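Local coordinates for protein homoserine kinase (Cytophaga hutchinsonii, PDB 4P52) that probably catalyses the ATP-dependent phosphorylation of L-homoserine to O-phosphohomoserine, as a homoserine kinase of the GHMP kinase family, at residues Ala160-Phe173 and Val176-Val189. Residues are numbered along the deposited sequence; the frame is centred on the assembly and turned at random.
Sequences AHADNVAPCLYGGF and VRSYDPLDVVKLPV
A162 is the tight spot: its CB sits between V176 CG2 and L182 CD1, with V176 CG2 3.9 Å from A162 CB. With V176 CG1 anti to the backbone N, CG2 lies beside that N and meets the peptide joining A162 and D163. One turn along, A166 CB lands on V184 CG1, at 3.9 Å, and the same methyl lies near the plane of the Y170 ring, at its edge. The other tight patch is F173, where V189 CG1 comes within 3.7 Å of F173 CB while the two side chains cross at about a right angle; L236 of helix 219-237 packs on both. This is helix-on-hairpin packing in the N-terminal half of the GHMP kinase fold: helix 162-170 runs over strands 173-178 and 183-187, the axes of helix 162-170 and strand 183-187 crossing at -52°, and the far face of the hairpin meets the second subunit, whose R246 pairs with D183. L187 N donates to F173 O at 2.8 Å, and a water links F173 N to L187 O. Looser are the margins. K186, exposed, bends at chi3 (-63°) to bring NZ above the carbonyl plane of Y170 O, 2.8 Å away; one amine thus reaches the last helical carbonyl and, weakly, the G171 O just beyond it. At the N-terminal end the poorly ordered Y179 brings CE2 against A162 CB and takes the A162 N-H on its OH, 3.0 Å from A162 N and bent to 133°.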
ATOM      1  N   ALA A 160       4.716  -1.155  21.919  1.00 58.74           N
ATOM      2  CA  ALA A 160       4.303  -2.443  21.321  1.00 55.26           C
ATOM      3  C   ALA A 160       4.302  -2.428  19.795  1.00 51.30           C
ATOM      4  O   ALA A 160       3.844  -1.462  19.181  1.00 51.07           O
ATOM      5  CB  ALA A 160       2.942  -2.872  21.848  1.00 53.48           C
ATOM      6  N   HIS A 161       4.816  -3.490  19.175  1.00 46.79           N
ATOM      7  CA  HIS A 161       4.875  -3.520  17.706  1.00 41.98           C
ATOM      8  C   HIS A 161       4.050  -4.631  17.100  1.00 34.02           C
ATOM      9  O   HIS A 161       4.472  -5.780  17.097  1.00 35.14           O
ATOM     10  CB  HIS A 161       6.317  -3.556  17.188  1.00 45.80           C
ATOM     11  CG  HIS A 161       7.083  -2.299  17.455  1.00 57.30           C
ATOM     12  ND1 HIS A 161       8.087  -2.224  18.402  1.00 60.58           N
ATOM     13  CD2 HIS A 161       6.977  -1.059  16.917  1.00 61.66           C
ATOM     14  CE1 HIS A 161       8.578  -1.000  18.423  1.00 60.92           C
ATOM     15  NE2 HIS A 161       7.922  -0.272  17.534  1.00 61.88           N
ATOM     16  N   ALA A 162       2.877  -4.279  16.579  1.00 29.71           N
ATOM     17  CA  ALA A 162       1.955  -5.255  16.026  1.00 27.71           C
ATOM     18  C   ALA A 162       2.530  -5.970  14.833  1.00 28.53           C
ATOM     19  O   ALA A 162       2.209  -7.133  14.595  1.00 29.15           O
ATOM     20  CB  ALA A 162       0.641  -4.621  15.674  1.00 26.88           C
ATOM     21  N   ASP A 163       3.399  -5.299  14.088  1.00 28.95           N
ATOM     22  CA  ASP A 163       4.019  -5.955  12.947  1.00 29.10           C
ATOM     23  C   ASP A 163       5.079  -6.972  13.352  1.00 28.96           C
ATOM     24  O   ASP A 163       5.539  -7.747  12.517  1.00 28.90           O
ATOM     25  CB  ASP A 163       4.550  -4.970  11.913  1.00 30.38           C
ATOM     26  CG  ASP A 163       5.675  -4.093  12.434  1.00 32.11           C
ATOM     27  OD1 ASP A 163       6.052  -4.172  13.641  1.00 33.39           O
ATOM     28  OD2 ASP A 163       6.177  -3.299  11.599  1.00 31.14           O
ATOM     29  N   ASN A 164       5.436  -6.999  14.635  1.00 28.06           N
ATOM     30  CA  ASN A 164       6.146  -8.170  15.190  1.00 26.78           C
ATOM     31  C   ASN A 164       5.171  -9.164  15.838  1.00 25.19           C
ATOM     32  O   ASN A 164       5.184 -10.355  15.518  1.00 24.48           O
ATOM     33  CB  ASN A 164       7.193  -7.761  16.214  1.00 27.29           C
ATOM     34  CG  ASN A 164       8.339  -6.980  15.607  1.00 28.79           C
ATOM     35  OD1 ASN A 164       8.528  -5.816  15.951  1.00 34.51           O
ATOM     36  ND2 ASN A 164       9.131  -7.614  14.736  1.00 25.00           N
ATOM     37  N   VAL A 165       4.320  -8.654  16.727  1.00 24.72           N
ATOM     38  CA  VAL A 165       3.468  -9.479  17.556  1.00 24.78           C
ATOM     39  C   VAL A 165       2.441 -10.275  16.748  1.00 25.82           C
ATOM     40  O   VAL A 165       2.312 -11.479  16.958  1.00 25.30           O
ATOM     41  CB  VAL A 165       2.745  -8.647  18.635  1.00 25.60           C
ATOM     42  CG1 VAL A 165       1.922  -9.548  19.521  1.00 26.10           C
ATOM     43  CG2 VAL A 165       3.738  -7.921  19.529  1.00 25.66           C
ATOM     44  N   ALA A 166       1.708  -9.620  15.833  1.00 25.98           N
ATOM     45  CA  ALA A 166       0.660 -10.310  15.070  1.00 24.55           C
ATOM     46  C   ALA A 166       1.179 -11.504  14.236  1.00 23.61           C
ATOM     47  O   ALA A 166       0.620 -12.612  14.355  1.00 23.01           O
ATOM     48  CB  ALA A 166      -0.167  -9.346  14.225  1.00 24.42           C
ATOM     49  N   PRO A 167       2.247 -11.303  13.420  1.00 22.42           N
ATOM     50  CA  PRO A 167       2.758 -12.452  12.645  1.00 21.51           C
ATOM     51  C   PRO A 167       3.382 -13.537  13.539  1.00 22.23           C
ATOM     52  O   PRO A 167       3.386 -14.744  13.184  1.00 22.83           O
ATOM     53  CB  PRO A 167       3.821 -11.837  11.719  1.00 20.35           C
ATOM     54  CG  PRO A 167       4.227 -10.568  12.390  1.00 20.94           C
ATOM     55  CD  PRO A 167       3.013 -10.071  13.147  1.00 22.17           C
ATOM     56  N   CYS A 168       3.900 -13.117  14.686  1.00 21.73           N
ATOM     57  CA  CYS A 168       4.450 -14.051  15.613  1.00 22.71           C
ATOM     58  C   CYS A 168       3.337 -14.973  16.134  1.00 23.15           C
ATOM     59  O   CYS A 168       3.476 -16.197  16.134  1.00 24.30           O
ATOM     60  CB  CYS A 168       5.133 -13.327  16.770  1.00 24.94           C
ATOM     61  SG  CYS A 168       5.853 -14.534  17.895  1.00 28.31           S
ATOM     62  N   LEU A 169       2.244 -14.371  16.565  1.00 22.31           N
ATOM     63  CA  LEU A 169       1.126 -15.099  17.116  1.00 23.47           C
ATOM     64  C   LEU A 169       0.313 -15.835  16.060  1.00 24.69           C
ATOM     65  O   LEU A 169      -0.149 -16.933  16.307  1.00 26.30           O
ATOM     66  CB  LEU A 169       0.214 -14.150  17.907  1.00 23.38           C
ATOM     67  CG  LEU A 169      -1.105 -14.698  18.449  1.00 24.82           C
ATOM     68  CD1 LEU A 169      -0.933 -15.794  19.514  1.00 24.46           C
ATOM     69  CD2 LEU A 169      -1.933 -13.534  18.981  1.00 25.46           C
ATOM     70  N   TYR A 170       0.126 -15.229  14.897  1.00 24.70           N
ATOM     71  CA  TYR A 170      -0.793 -15.767  13.913  1.00 25.29           C
ATOM     72  C   TYR A 170      -0.089 -16.582  12.886  1.00 25.21           C
ATOM     73  O   TYR A 170      -0.729 -17.318  12.157  1.00 26.07           O
ATOM     74  CB  TYR A 170      -1.532 -14.657  13.183  1.00 27.51           C
ATOM     75  CG  TYR A 170      -2.470 -13.870  14.047  1.00 32.35           C
ATOM     76  CD1 TYR A 170      -3.159 -14.460  15.093  1.00 34.80           C
ATOM     77  CD2 TYR A 170      -2.691 -12.522  13.804  1.00 36.03           C
ATOM     78  CE1 TYR A 170      -4.023 -13.721  15.892  1.00 36.96           C
ATOM     79  CE2 TYR A 170      -3.558 -11.781  14.589  1.00 36.99           C
ATOM     80  CZ  TYR A 170      -4.226 -12.389  15.623  1.00 38.21           C
ATOM     81  OH  TYR A 170      -5.094 -11.637  16.378  1.00 42.76           O
ATOM     82  N   GLY A 171       1.229 -16.436  12.797  1.00 25.37           N
ATOM     83  CA  GLY A 171       1.966 -17.001  11.669  1.00 24.35           C
ATOM     84  C   GLY A 171       1.736 -16.218  10.392  1.00 23.82           C
ATOM     85  O   GLY A 171       0.803 -15.422  10.286  1.00 22.96           O
ATOM     86  N   GLY A 172       2.627 -16.418   9.434  1.00 23.80           N
ATOM     87  CA  GLY A 172       2.421 -15.910   8.099  1.00 23.38           C
ATOM     88  C   GLY A 172       2.886 -14.492   7.908  1.00 22.80           C
ATOM     89  O   GLY A 172       3.754 -13.989   8.650  1.00 22.80           O
ATOM     90  N   PHE A 173       2.289 -13.857   6.905  1.00 22.27           N
ATOM     91  CA  PHE A 173       2.625 -12.516   6.498  1.00 22.18           C
ATOM     92  C   PHE A 173       1.443 -11.589   6.780  1.00 22.66           C
ATOM     93  O   PHE A 173       0.321 -11.857   6.362  1.00 23.60           O
ATOM     94  CB  PHE A 173       2.942 -12.517   5.006  1.00 23.62           C
ATOM     95  CG  PHE A 173       3.653 -11.295   4.564  1.00 24.83           C
ATOM     96  CD1 PHE A 173       2.998 -10.067   4.555  1.00 24.97           C
ATOM     97  CD2 PHE A 173       4.998 -11.362   4.180  1.00 25.88           C
ATOM     98  CE1 PHE A 173       3.664  -8.911   4.183  1.00 27.11           C
ATOM     99  CE2 PHE A 173       5.681 -10.205   3.811  1.00 26.87           C
ATOM    100  CZ  PHE A 173       5.003  -8.977   3.816  1.00 27.99           C
ATOM    101  N   VAL A 176      -0.507  -4.555   9.039  1.00 25.64           N
ATOM    102  CA  VAL A 176      -1.136  -3.841  10.152  1.00 26.14           C
ATOM    103  C   VAL A 176      -1.661  -2.536   9.589  1.00 29.40           C
ATOM    104  O   VAL A 176      -0.905  -1.548   9.388  1.00 30.81           O
ATOM    105  CB  VAL A 176      -0.174  -3.559  11.307  1.00 24.52           C
ATOM    106  CG1 VAL A 176      -0.916  -2.865  12.446  1.00 25.02           C
ATOM    107  CG2 VAL A 176       0.450  -4.858  11.785  1.00 22.98           C
ATOM    108  N   ARG A 177      -2.959  -2.541   9.316  1.00 29.56           N
ATOM    109  CA  ARG A 177      -3.575  -1.474   8.583  1.00 30.23           C
ATOM    110  C   ARG A 177      -3.778  -0.235   9.468  1.00 31.33           C
ATOM    111  O   ARG A 177      -3.718   0.884   8.973  1.00 32.05           O
ATOM    112  CB  ARG A 177      -4.896  -1.985   8.030  1.00 31.63           C
ATOM    113  CG  ARG A 177      -5.505  -1.141   6.937  1.00 31.89           C
ATOM    114  CD  ARG A 177      -6.871  -0.725   7.407  1.00 33.51           C
ATOM    115  NE  ARG A 177      -6.884   0.644   7.919  1.00 34.27           N
ATOM    116  CZ  ARG A 177      -7.687   1.091   8.885  1.00 34.40           C
ATOM    117  NH1 ARG A 177      -8.517   0.276   9.503  1.00 33.85           N
ATOM    118  NH2 ARG A 177      -7.641   2.365   9.252  1.00 35.74           N
ATOM    119  N   SER A 178      -4.019  -0.453  10.761  1.00 31.85           N
ATOM    120  CA  SER A 178      -4.157   0.609  11.752  1.00 34.76           C
ATOM    121  C   SER A 178      -3.803   0.077  13.149  1.00 38.58           C
ATOM    122  O   SER A 178      -4.000  -1.107  13.415  1.00 38.33           O
ATOM    123  CB  SER A 178      -5.588   1.154  11.720  1.00 36.83           C
ATOM    124  OG  SER A 178      -5.861   2.025  12.806  1.00 39.18           O
ATOM    125  N   TYR A 179      -3.267   0.941  14.024  1.00 45.48           N
ATOM    126  CA  TYR A 179      -2.966   0.592  15.440  1.00 51.80           C
ATOM    127  C   TYR A 179      -4.154   0.903  16.332  1.00 54.75           C
ATOM    128  O   TYR A 179      -4.467   0.144  17.244  1.00 59.39           O
ATOM    129  CB  TYR A 179      -1.716   1.307  15.980  1.00 60.22           C
ATOM    130  CG  TYR A 179      -0.420   0.524  15.809  1.00 83.87           C
ATOM    131  CD1 TYR A 179       0.269   0.527  14.578  1.00 97.52           C
ATOM    132  CD2 TYR A 179       0.140  -0.220  16.874  1.00 90.17           C
ATOM    133  CE1 TYR A 179       1.461  -0.191  14.407  1.00 99.12           C
ATOM    134  CE2 TYR A 179       1.343  -0.937  16.710  1.00 86.82           C
ATOM    135  CZ  TYR A 179       1.999  -0.923  15.478  1.00 93.05           C
ATOM    136  OH  TYR A 179       3.187  -1.622  15.278  1.00 95.49           O
ATOM    137  N   ASP A 180      -4.818   2.021  16.081  1.00 54.53           N
ATOM    138  CA  ASP A 180      -6.013   2.361  16.836  1.00 58.36           C
ATOM    139  C   ASP A 180      -7.152   2.785  15.886  1.00 58.46           C
ATOM    140  O   ASP A 180      -7.123   3.881  15.307  1.00 60.25           O
ATOM    141  CB  ASP A 180      -5.706   3.425  17.904  1.00 65.60           C
ATOM    142  CG  ASP A 180      -6.802   3.534  18.963  1.00 73.41           C
ATOM    143  OD1 ASP A 180      -7.541   2.552  19.185  1.00 76.34           O
ATOM    144  OD2 ASP A 180      -6.923   4.609  19.586  1.00 76.88           O
ATOM    145  N   PRO A 181      -8.149   1.895  15.705  1.00 54.10           N
ATOM    146  CA  PRO A 181      -8.221   0.574  16.373  1.00 48.34           C
ATOM    147  C   PRO A 181      -7.296  -0.441  15.699  1.00 43.73           C
ATOM    148  O   PRO A 181      -6.874  -0.228  14.561  1.00 42.70           O
ATOM    149  CB  PRO A 181      -9.687   0.180  16.202  1.00 49.29           C
ATOM    150  CG  PRO A 181     -10.125   0.881  14.944  1.00 50.25           C
ATOM    151  CD  PRO A 181      -9.259   2.102  14.749  1.00 51.62           C
ATOM    152  N   LEU A 182      -6.978  -1.529  16.390  1.00 41.67           N
ATOM    153  CA  LEU A 182      -6.005  -2.492  15.879  1.00 39.43           C
ATOM    154  C   LEU A 182      -6.609  -3.296  14.736  1.00 37.64           C
ATOM    155  O   LEU A 182      -7.574  -4.048  14.925  1.00 39.05           O
ATOM    156  CB  LEU A 182      -5.519  -3.394  17.004  1.00 40.20           C
ATOM    157  CG  LEU A 182      -4.271  -4.258  16.800  1.00 41.77           C
ATOM    158  CD1 LEU A 182      -3.156  -3.533  16.052  1.00 41.43           C
ATOM    159  CD2 LEU A 182      -3.792  -4.762  18.157  1.00 41.01           C
ATOM    160  N   ASP A 183      -6.072  -3.088  13.542  1.00 33.85           N
ATOM    161  CA  ASP A 183      -6.649  -3.659  12.341  1.00 32.92           C
ATOM    162  C   ASP A 183      -5.591  -4.450  11.589  1.00 31.70           C
ATOM    163  O   ASP A 183      -4.718  -3.887  10.950  1.00 33.69           O
ATOM    164  CB  ASP A 183      -7.247  -2.565  11.463  1.00 33.86           C
ATOM    165  CG  ASP A 183      -8.221  -3.109  10.432  1.00 36.38           C
ATOM    166  OD1 ASP A 183      -8.466  -4.340  10.394  1.00 38.44           O
ATOM    167  OD2 ASP A 183      -8.759  -2.309   9.651  1.00 36.34           O
ATOM    168  N   VAL A 184      -5.677  -5.767  11.677  1.00 30.76           N
ATOM    169  CA  VAL A 184      -4.638  -6.665  11.176  1.00 29.11           C
ATOM    170  C   VAL A 184      -5.193  -7.588  10.098  1.00 27.36           C
ATOM    171  O   VAL A 184      -6.293  -8.108  10.216  1.00 27.45           O
ATOM    172  CB  VAL A 184      -4.047  -7.487  12.333  1.00 29.08           C
ATOM    173  CG1 VAL A 184      -3.120  -8.561  11.799  1.00 29.77           C
ATOM    174  CG2 VAL A 184      -3.314  -6.555  13.273  1.00 27.84           C
ATOM    175  N   VAL A 185      -4.414  -7.780   9.044  1.00 26.26           N
ATOM    176  CA  VAL A 185      -4.872  -8.506   7.872  1.00 26.20           C
ATOM    177  C   VAL A 185      -3.809  -9.506   7.504  1.00 25.76           C
ATOM    178  O   VAL A 185      -2.674  -9.122   7.298  1.00 26.28           O
ATOM    179  CB  VAL A 185      -5.124  -7.525   6.692  1.00 26.58           C
ATOM    180  CG1 VAL A 185      -5.502  -8.267   5.419  1.00 26.97           C
ATOM    181  CG2 VAL A 185      -6.219  -6.542   7.062  1.00 26.99           C
ATOM    182  N   LYS A 186      -4.142 -10.793   7.450  1.00 27.15           N
ATOM    183  CA  LYS A 186      -3.158 -11.778   7.010  1.00 27.96           C
ATOM    184  C   LYS A 186      -3.176 -11.902   5.486  1.00 29.47           C
ATOM    185  O   LYS A 186      -4.230 -12.039   4.886  1.00 30.07           O
ATOM    186  CB  LYS A 186      -3.396 -13.144   7.640  1.00 29.61           C
ATOM    187  CG  LYS A 186      -2.294 -14.136   7.222  1.00 31.17           C
ATOM    188  CD  LYS A 186      -2.443 -15.553   7.749  1.00 31.20           C
ATOM    189  CE  LYS A 186      -2.366 -15.570   9.270  1.00 31.55           C
ATOM    190  NZ  LYS A 186      -1.947 -16.918   9.711  1.00 31.95           N
ATOM    191  N   LEU A 187      -2.007 -11.884   4.856  1.00 30.05           N
ATOM    192  CA  LEU A 187      -1.947 -11.931   3.394  1.00 30.75           C
ATOM    193  C   LEU A 187      -1.298 -13.215   2.892  1.00 31.42           C
ATOM    194  O   LEU A 187      -0.364 -13.701   3.513  1.00 31.21           O
ATOM    195  CB  LEU A 187      -1.150 -10.736   2.874  1.00 30.46           C
ATOM    196  CG  LEU A 187      -1.673  -9.355   3.255  1.00 30.19           C
ATOM    197  CD1 LEU A 187      -0.641  -8.318   2.838  1.00 30.54           C
ATOM    198  CD2 LEU A 187      -3.019  -9.089   2.607  1.00 29.87           C
ATOM    199  N   PRO A 188      -1.778 -13.762   1.757  1.00 32.46           N
ATOM    200  CA  PRO A 188      -1.075 -14.896   1.153  1.00 32.35           C
ATOM    201  C   PRO A 188       0.241 -14.453   0.502  1.00 34.97           C
ATOM    202  O   PRO A 188       0.353 -13.337   0.006  1.00 36.43           O
ATOM    203  CB  PRO A 188      -2.039 -15.355   0.069  1.00 31.23           C
ATOM    204  CG  PRO A 188      -2.733 -14.096  -0.342  1.00 31.21           C
ATOM    205  CD  PRO A 188      -2.959 -13.379   0.962  1.00 32.02           C
ATOM    206  N   VAL A 189       1.229 -15.332   0.511  1.00 35.39           N
ATOM    207  CA  VAL A 189       2.500 -15.046  -0.118  1.00 36.77           C
ATOM    208  C   VAL A 189       2.915 -16.219  -0.991  1.00 36.95           C
ATOM    209  O   VAL A 189       2.485 -17.344  -0.745  1.00 36.89           O
ATOM    210  CB  VAL A 189       3.582 -14.771   0.950  1.00 38.24           C
ATOM    211  CG1 VAL A 189       3.381 -13.344   1.469  1.00 41.08           C
ATOM    212  CG2 VAL A 189       3.564 -15.842   2.053  1.00 32.47           C
TER
HETATM  213  O   HOH W   1       0.441 -15.461   5.364  1.00 25.55           O